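Local coordinates for amide synthase (PDB 1L5A), which acts as a condensation enzyme of nonribosomal peptide synthesis, probably forming an amide bond in the making of vibriobactin, at residues Y132-M135 and L136-R140; Q143-Q146 and S147-G151; P160-S163 and Y164-E168. All blocks are in the same frame, centred on the assembly; numbering follows the deposited sequence.

The three contacts illustrate how one principle, the pairing of residues three or four apart on a helix, takes different chemistry at different places in a condensation domain. Contacts 1 and 2 follow each other on helix 131-150, with centres about 16 Å apart; contact 3 opens the next helix, 161-172, and touches neither. Contact 1 lies deepest, about 12 Å from the centre of the chain, and is built from thioethers, aromatic rings and a leucine. Contact 2, about 28 Å out, closes the helix with serine hydroxyls and a glycine. Contact 3 is intermediate: tyrosines cover its inner side, while a glutamine and a glutamate meet on its exposed one.

Contact 1 of 3, residues Y132-M135 and L136-R140; sequences YGMM and LFEQR
With CG of Tyr132 swung away from its backbone N (chi1 -163°) and CG of Leu136 turned away from its carbonyl carbon (chi1 -80°), the phenol ring and the isobutyl group one turn later come together at a slant. Tyr132 CE2 rests 3.8 Å from Leu136 CG, and both methyls of the leucine stay close to the same ring atom. Met135, next to Leu136 in sequence, joins them. With CG between the backbone N and the carbonyl carbon and a further bend at chi2, its chain brings CE over one face of the phenol, towards the rim, where it touches Leu136 CD2 at 3.5 Å. The sulfur of that methionine faces the following turn, where Met135 SD meets Gln139 CG at 3.7 Å.

A second apolar pair forms further round the helix. Met134 and Phe137 run alongside and point the same way, in an oblique Met-aromatic contact with Met134 SD 5.4 Å from the Phe137 ring centroid and 49° off its normal; the position of the terminal methyl is doubtful. Beneath these groups the i to i+4 bonds of an alpha helix run unbroken, from Leu136 N to Tyr132 O (2.9 Å) through to Gln139 N and Met135 O (2.8 Å).

The stretch follows the aspartate of the family's HHxxxDG motif, Asp130, whose OD1 accepts a bond from Gly133 N. Met134 and Phe137 press on Thr122 of strand 117-125, and Phe137 also on Leu42 and Val46 of helix 35-47. Glu138 OE2 bonds His25 of strand 22-30, whereas Tyr132 and Met135 look the other way, onto Phe339 in a loop.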
loop_
_atom_site.group_PDB
_atom_site.type_symbol
_atom_site.label_atom_id
_atom_site.label_comp_id
_atom_site.label_asym_id
_atom_site.label_seq_id
_atom_site.Cartn_x
_atom_site.Cartn_y
_atom_site.Cartn_z
ATOM N N TYR A 132 5.747 14.469 19.568
ATOM C CA TYR A 132 5.253 13.102 19.577
ATOM C C TYR A 132 6.356 12.169 20.119
ATOM O O TYR A 132 6.076 11.244 20.900
ATOM C CB TYR A 132 4.798 12.706 18.156
ATOM C CG TYR A 132 3.914 11.478 18.097
ATOM C CD1 TYR A 132 2.519 11.596 18.077
ATOM C CD2 TYR A 132 4.468 10.191 18.058
ATOM C CE1 TYR A 132 1.685 10.449 18.019
ATOM C CE2 TYR A 132 3.659 9.060 17.998
ATOM C CZ TYR A 132 2.266 9.192 17.979
ATOM O OH TYR A 132 1.463 8.067 17.914
ATOM N N GLY A 133 7.602 12.416 19.718
ATOM C CA GLY A 133 8.690 11.592 20.224
ATOM C C GLY A 133 8.770 11.682 21.756
ATOM O O GLY A 133 8.951 10.668 22.460
ATOM N N MET A 134 8.606 12.903 22.270
ATOM C CA MET A 134 8.657 13.154 23.685
ATOM C C MET A 134 7.602 12.336 24.419
ATOM O O MET A 134 7.907 11.644 25.406
ATOM C CB MET A 134 8.452 14.642 23.967
ATOM C CG MET A 134 8.761 15.049 25.406
ATOM S SD MET A 134 10.503 14.768 25.933
ATOM C CE MET A 134 10.282 13.612 26.994
ATOM N N MET A 135 6.359 12.394 23.952
ATOM C CA MET A 135 5.342 11.624 24.645
ATOM C C MET A 135 5.612 10.129 24.513
ATOM O O MET A 135 5.362 9.389 25.465
ATOM C CB MET A 135 3.925 12.017 24.189
ATOM C CG MET A 135 3.344 11.297 23.033
ATOM S SD MET A 135 2.720 9.644 23.418
ATOM C CE MET A 135 2.681 9.076 21.708
ATOM N N LEU A 136 6.140 9.684 23.369
ATOM C CA LEU A 136 6.470 8.271 23.212
ATOM C C LEU A 136 7.474 7.912 24.298
ATOM O O LEU A 136 7.363 6.870 24.930
ATOM C CB LEU A 136 7.089 7.973 21.846
ATOM C CG LEU A 136 6.166 7.837 20.630
ATOM C CD1 LEU A 136 7.005 7.575 19.392
ATOM C CD2 LEU A 136 5.166 6.696 20.840
ATOM N N PHE A 137 8.454 8.783 24.515
ATOM C CA PHE A 137 9.460 8.555 25.548
ATOM C C PHE A 137 8.790 8.472 26.930
ATOM O O PHE A 137 9.197 7.687 27.785
ATOM C CB PHE A 137 10.484 9.698 25.547
ATOM C CG PHE A 137 11.249 9.833 26.837
ATOM C CD1 PHE A 137 12.405 9.083 27.066
ATOM C CD2 PHE A 137 10.821 10.723 27.827
ATOM C CE1 PHE A 137 13.132 9.223 28.267
ATOM C CE2 PHE A 137 11.543 10.875 29.038
ATOM C CZ PHE A 137 12.703 10.124 29.261
ATOM N N GLU A 138 7.761 9.281 27.144
ATOM C CA GLU A 138 7.086 9.301 28.433
ATOM C C GLU A 138 6.260 8.066 28.672
ATOM O O GLU A 138 6.304 7.488 29.751
ATOM C CB GLU A 138 6.228 10.576 28.562
ATOM C CG GLU A 138 7.091 11.848 28.427
ATOM C CD GLU A 138 6.292 13.129 28.390
ATOM O OE1 GLU A 138 5.147 13.099 27.882
ATOM O OE2 GLU A 138 6.822 14.172 28.850
ATOM N N GLN A 139 5.515 7.652 27.660
ATOM C CA GLN A 139 4.687 6.469 27.784
ATOM C C GLN A 139 5.560 5.223 27.990
ATOM O O GLN A 139 5.236 4.338 28.791
ATOM C CB GLN A 139 3.797 6.327 26.543
ATOM C CG GLN A 139 2.743 7.441 26.382
ATOM C CD GLN A 139 1.867 7.608 27.624
ATOM O OE1 GLN A 139 1.264 6.646 28.106
ATOM N NE2 GLN A 139 1.802 8.831 28.152
ATOM N N ARG A 140 6.681 5.165 27.285
ATOM C CA ARG A 140 7.585 4.040 27.430
ATOM C C ARG A 140 8.118 4.028 28.882
ATOM O O ARG A 140 8.170 2.983 29.533
ATOM C CB ARG A 140 8.729 4.173 26.427
ATOM C CG ARG A 140 9.587 2.928 26.294
ATOM C CD ARG A 140 8.735 1.697 26.080
ATOM N NE ARG A 140 9.555 0.502 25.936
ATOM C CZ ARG A 140 9.119 -0.745 26.101
ATOM N NH1 ARG A 140 7.861 -0.982 26.417
ATOM N NH2 ARG A 140 9.958 -1.757 25.966
#

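Contact 2 of 3, residues Q143-Q146 and S147-G151; sequences QHYQ and SLLSG
Gln146 O is gripped twice by Ser150, through the backbone N at 2.9 Å and through OG at 3.0 Å, the two donors arriving from opposite faces of the carbonyl plane. The hydroxyl gets there because chi1 of 75° sets OG between the backbone N and the carbonyl carbon of its own residue, pointing back along the helix. The side chain of Gln146 bends at chi2 and lays its amide beside the same serine, NE2 lying 3.4 Å from Ser150 CB.

A turn earlier the pattern recurs in weaker form. Ser147 N bonds Gln143 O at 3.0 Å, and Ser147 OG adds a long, weak bond to that oxygen. Both serines thus return a hydroxyl to the helix's own carbonyls. Apolar packing belongs to Tyr145 and Leu149, whose side chains cross at a slant with Tyr145 CE2 3.8 Å from Leu149 CD2.

Gly151 ends the run in a Schellman motif: its phi is positive, 61°, a conformation that favours glycine, and its N bonds Leu148 O weakly at 3.3 Å. The buried side of this last part of helix 131-150 faces helix 35-47, where His144 packs on Ala41 and Leu44 and bonds Glu48 through NE2. Tyr145 OH reaches Asp34 N just before that helix, and its ring meets Phe344 edge-to-face.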
loop_
_atom_site.group_PDB
_atom_site.type_symbol
_atom_site.label_atom_id
_atom_site.label_comp_id
_atom_site.label_asym_id
_atom_site.label_seq_id
_atom_site.Cartn_x
_atom_site.Cartn_y
_atom_site.Cartn_z
ATOM N N GLN A 143 5.527 2.520 30.849
ATOM C CA GLN A 143 5.450 1.092 30.618
ATOM C C GLN A 143 6.508 0.297 31.359
ATOM O O GLN A 143 6.195 -0.684 32.044
ATOM C CB GLN A 143 5.529 0.789 29.125
ATOM C CG GLN A 143 4.439 1.453 28.345
ATOM C CD GLN A 143 4.517 1.182 26.848
ATOM O OE1 GLN A 143 5.602 1.021 26.277
ATOM N NE2 GLN A 143 3.356 1.152 26.203
ATOM N N HIS A 144 7.760 0.703 31.238
ATOM C CA HIS A 144 8.796 -0.031 31.930
ATOM C C HIS A 144 8.602 0.007 33.437
ATOM O O HIS A 144 8.804 -1.011 34.107
ATOM C CB HIS A 144 10.176 0.494 31.561
ATOM C CG HIS A 144 10.706 -0.046 30.270
ATOM N ND1 HIS A 144 10.781 -1.398 30.006
ATOM C CD2 HIS A 144 11.251 0.577 29.197
ATOM C CE1 HIS A 144 11.356 -1.585 28.831
ATOM N NE2 HIS A 144 11.651 -0.403 28.319
ATOM N N TYR A 145 8.190 1.153 33.982
ATOM C CA TYR A 145 7.986 1.232 35.431
ATOM C C TYR A 145 6.907 0.242 35.884
ATOM O O TYR A 145 7.094 -0.497 36.850
ATOM C CB TYR A 145 7.583 2.644 35.880
ATOM C CG TYR A 145 7.439 2.767 37.389
ATOM C CD1 TYR A 145 8.563 2.840 38.211
ATOM C CD2 TYR A 145 6.176 2.754 38.002
ATOM C CE1 TYR A 145 8.440 2.896 39.605
ATOM C CE2 TYR A 145 6.039 2.804 39.398
ATOM C CZ TYR A 145 7.180 2.875 40.193
ATOM O OH TYR A 145 7.076 2.926 41.569
ATOM N N GLN A 146 5.781 0.230 35.187
ATOM C CA GLN A 146 4.696 -0.665 35.549
ATOM C C GLN A 146 5.140 -2.116 35.481
ATOM O O GLN A 146 4.761 -2.913 36.324
ATOM C CB GLN A 146 3.502 -0.443 34.622
ATOM C CG GLN A 146 2.308 -1.364 34.846
ATOM C CD GLN A 146 1.851 -1.412 36.293
ATOM O OE1 GLN A 146 1.776 -0.386 36.973
ATOM N NE2 GLN A 146 1.532 -2.611 36.767
ATOM N N SER A 147 5.943 -2.450 34.476
ATOM C CA SER A 147 6.417 -3.807 34.319
ATOM C C SER A 147 7.305 -4.158 35.482
ATOM O O SER A 147 7.150 -5.217 36.076
ATOM C CB SER A 147 7.206 -3.984 33.019
ATOM O OG SER A 147 6.348 -4.094 31.901
ATOM N N LEU A 148 8.227 -3.271 35.824
ATOM C CA LEU A 148 9.125 -3.565 36.920
ATOM C C LEU A 148 8.368 -3.711 38.224
ATOM O O LEU A 148 8.634 -4.617 39.008
ATOM C CB LEU A 148 10.183 -2.478 37.035
ATOM C CG LEU A 148 11.158 -2.539 35.850
ATOM C CD1 LEU A 148 11.932 -1.200 35.675
ATOM C CD2 LEU A 148 12.102 -3.717 36.065
ATOM N N LEU A 149 7.403 -2.829 38.446
ATOM C CA LEU A 149 6.632 -2.852 39.678
ATOM C C LEU A 149 5.774 -4.102 39.791
ATOM O O LEU A 149 5.686 -4.701 40.856
ATOM C CB LEU A 149 5.745 -1.612 39.756
ATOM C CG LEU A 149 5.080 -1.262 41.088
ATOM C CD1 LEU A 149 6.132 -0.800 42.105
ATOM C CD2 LEU A 149 4.054 -0.146 40.852
ATOM N N SER A 150 5.147 -4.500 38.692
ATOM C CA SER A 150 4.276 -5.671 38.707
ATOM C C SER A 150 5.003 -6.966 38.394
ATOM O O SER A 150 4.379 -8.025 38.302
ATOM C CB SER A 150 3.129 -5.500 37.710
ATOM O OG SER A 150 3.593 -5.671 36.388
ATOM N N GLY A 151 6.316 -6.877 38.222
ATOM C CA GLY A 151 7.103 -8.059 37.933
ATOM C C GLY A 151 6.746 -8.809 36.656
ATOM O O GLY A 151 6.911 -10.026 36.585
#

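Contact 3 of 3, residues P160-S163 and Y164-E168; sequences PYQS and YLEEE
Tyr161 and Tyr164 send their rings out in the same direction, side by side, with centroids 5.7 Å apart and planes inclined at 40°. The touch is made by Tyr161 CE1 and Tyr164 CD2, 3.7 Å from each other. In both residues CG stands opposite the backbone N (chi1 -175° in Tyr161), which keeps the two aromatic groups in step although they are three residues apart. Leu165 takes the other first torsion common in helices, with CG opposite the carbonyl carbon, and its branch slants past the CD2-CE2 margin of the Tyr161 ring, where Leu165 CD2 lies 3.6 Å from Tyr161 CE2. Tyr164 and Leu165 thus approach the first phenol from the same side of its plane, one near CE1 and the other near CE2. Glu168 CB comes over one face of Tyr164, towards its rim.

These residues open helix 161-172, which follows helix 131-150 in the chain of a condensation domain, a family of the CoA-dependent acyltransferase clan. Pro160 O already accepts a bond from Ser163 N at 3.0 Å, and Asp50 OD2 receives the backbone N of Tyr161. From there the regular pattern takes over, Leu165 N bonding Tyr161 O at 3.0 Å. Both tyrosines turn inward onto Leu2, and Tyr161 also onto Leu51.

The exposed side carries a polar pair. Gln162 leaves the helix like the tyrosines but bends at chi2, while Glu166 stays extended beyond CG, and the two chains cross at about a right angle. Amide and carboxylate planes are 69° apart, and the bond between Gln162 NE2 and Glu166 OE2 is weak at 3.5 Å. Gln162 OE1 comes within 3.9 Å of Leu165 CD1. Glu167 extends to a different quarter, its carboxylate bonding Ser266 and Val267 and pairing with Arg310, which also meets Glu168.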
loop_
_atom_site.group_PDB
_atom_site.type_symbol
_atom_site.label_atom_id
_atom_site.label_comp_id
_atom_site.label_asym_id
_atom_site.label_seq_id
_atom_site.Cartn_x
_atom_site.Cartn_y
_atom_site.Cartn_z
ATOM N N PRO A 160 14.553 -0.094 16.018
ATOM C CA PRO A 160 15.765 0.714 15.832
ATOM C C PRO A 160 15.538 1.870 14.887
ATOM O O PRO A 160 14.694 1.783 14.001
ATOM C CB PRO A 160 16.791 -0.289 15.281
ATOM C CG PRO A 160 15.964 -1.434 14.781
ATOM C CD PRO A 160 14.816 -1.516 15.729
ATOM N N TYR A 161 16.289 2.952 15.079
ATOM C CA TYR A 161 16.144 4.131 14.230
ATOM C C TYR A 161 16.453 3.745 12.791
ATOM O O TYR A 161 15.878 4.299 11.859
ATOM C CB TYR A 161 17.091 5.256 14.681
ATOM C CG TYR A 161 16.910 6.569 13.916
ATOM C CD1 TYR A 161 15.729 7.304 14.024
ATOM C CD2 TYR A 161 17.925 7.079 13.106
ATOM C CE1 TYR A 161 15.566 8.491 13.360
ATOM C CE2 TYR A 161 17.770 8.289 12.436
ATOM C CZ TYR A 161 16.589 8.988 12.574
ATOM O OH TYR A 161 16.433 10.218 11.978
ATOM N N GLN A 162 17.364 2.787 12.628
ATOM C CA GLN A 162 17.770 2.292 11.317
ATOM C C GLN A 162 16.583 1.757 10.511
ATOM O O GLN A 162 16.571 1.834 9.278
ATOM C CB GLN A 162 18.820 1.187 11.479
ATOM C CG GLN A 162 19.343 0.596 10.163
ATOM C CD GLN A 162 20.011 1.634 9.277
ATOM O OE1 GLN A 162 20.632 2.576 9.769
ATOM N NE2 GLN A 162 19.903 1.454 7.965
ATOM N N SER A 163 15.587 1.204 11.190
ATOM C CA SER A 163 14.428 0.699 10.464
ATOM C C SER A 163 13.695 1.887 9.841
ATOM O O SER A 163 13.176 1.785 8.719
ATOM C CB SER A 163 13.484 -0.071 11.389
ATOM O OG SER A 163 14.061 -1.297 11.806
ATOM N N TYR A 164 13.653 3.005 10.568
ATOM C CA TYR A 164 13.003 4.207 10.059
ATOM C C TYR A 164 13.805 4.757 8.870
ATOM O O TYR A 164 13.243 5.122 7.837
ATOM C CB TYR A 164 12.893 5.275 11.152
ATOM C CG TYR A 164 12.440 6.621 10.642
ATOM C CD1 TYR A 164 11.136 6.813 10.180
ATOM C CD2 TYR A 164 13.339 7.677 10.525
ATOM C CE1 TYR A 164 10.746 8.020 9.601
ATOM C CE2 TYR A 164 12.959 8.891 9.945
ATOM C CZ TYR A 164 11.665 9.051 9.479
ATOM O OH TYR A 164 11.314 10.214 8.837
ATOM N N LEU A 165 15.122 4.805 8.994
ATOM C CA LEU A 165 15.901 5.323 7.890
ATOM C C LEU A 165 15.603 4.543 6.635
ATOM O O LEU A 165 15.404 5.125 5.565
ATOM C CB LEU A 165 17.390 5.246 8.192
ATOM C CG LEU A 165 17.814 6.236 9.258
ATOM C CD1 LEU A 165 19.318 6.211 9.340
ATOM C CD2 LEU A 165 17.303 7.645 8.905
ATOM N N GLU A 166 15.582 3.221 6.767
ATOM C CA GLU A 166 15.302 2.362 5.626
ATOM C C GLU A 166 13.933 2.672 5.035
ATOM O O GLU A 166 13.784 2.847 3.820
ATOM C CB GLU A 166 15.352 0.903 6.044
ATOM C CG GLU A 166 16.747 0.346 6.152
ATOM C CD GLU A 166 16.774 -0.930 6.965
ATOM O OE1 GLU A 166 15.679 -1.513 7.219
ATOM O OE2 GLU A 166 17.891 -1.341 7.346
ATOM N N GLU A 167 12.930 2.750 5.900
ATOM C CA GLU A 167 11.595 3.051 5.430
ATOM C C GLU A 167 11.611 4.405 4.692
ATOM O O GLU A 167 11.110 4.507 3.567
ATOM C CB GLU A 167 10.612 3.060 6.615
ATOM C CG GLU A 167 9.152 3.118 6.216
ATOM C CD GLU A 167 8.252 3.355 7.396
ATOM O OE1 GLU A 167 7.798 2.379 8.024
ATOM O OE2 GLU A 167 8.012 4.534 7.718
ATOM N N GLU A 168 12.224 5.420 5.301
ATOM C CA GLU A 168 12.274 6.745 4.701
ATOM C C GLU A 168 13.026 6.710 3.380
ATOM O O GLU A 168 12.645 7.384 2.409
ATOM C CB GLU A 168 12.920 7.756 5.661
ATOM C CG GLU A 168 12.880 9.240 5.188
ATOM C CD GLU A 168 11.467 9.863 5.157
ATOM O OE1 GLU A 168 10.488 9.195 5.541
ATOM O OE2 GLU A 168 11.333 11.037 4.748
#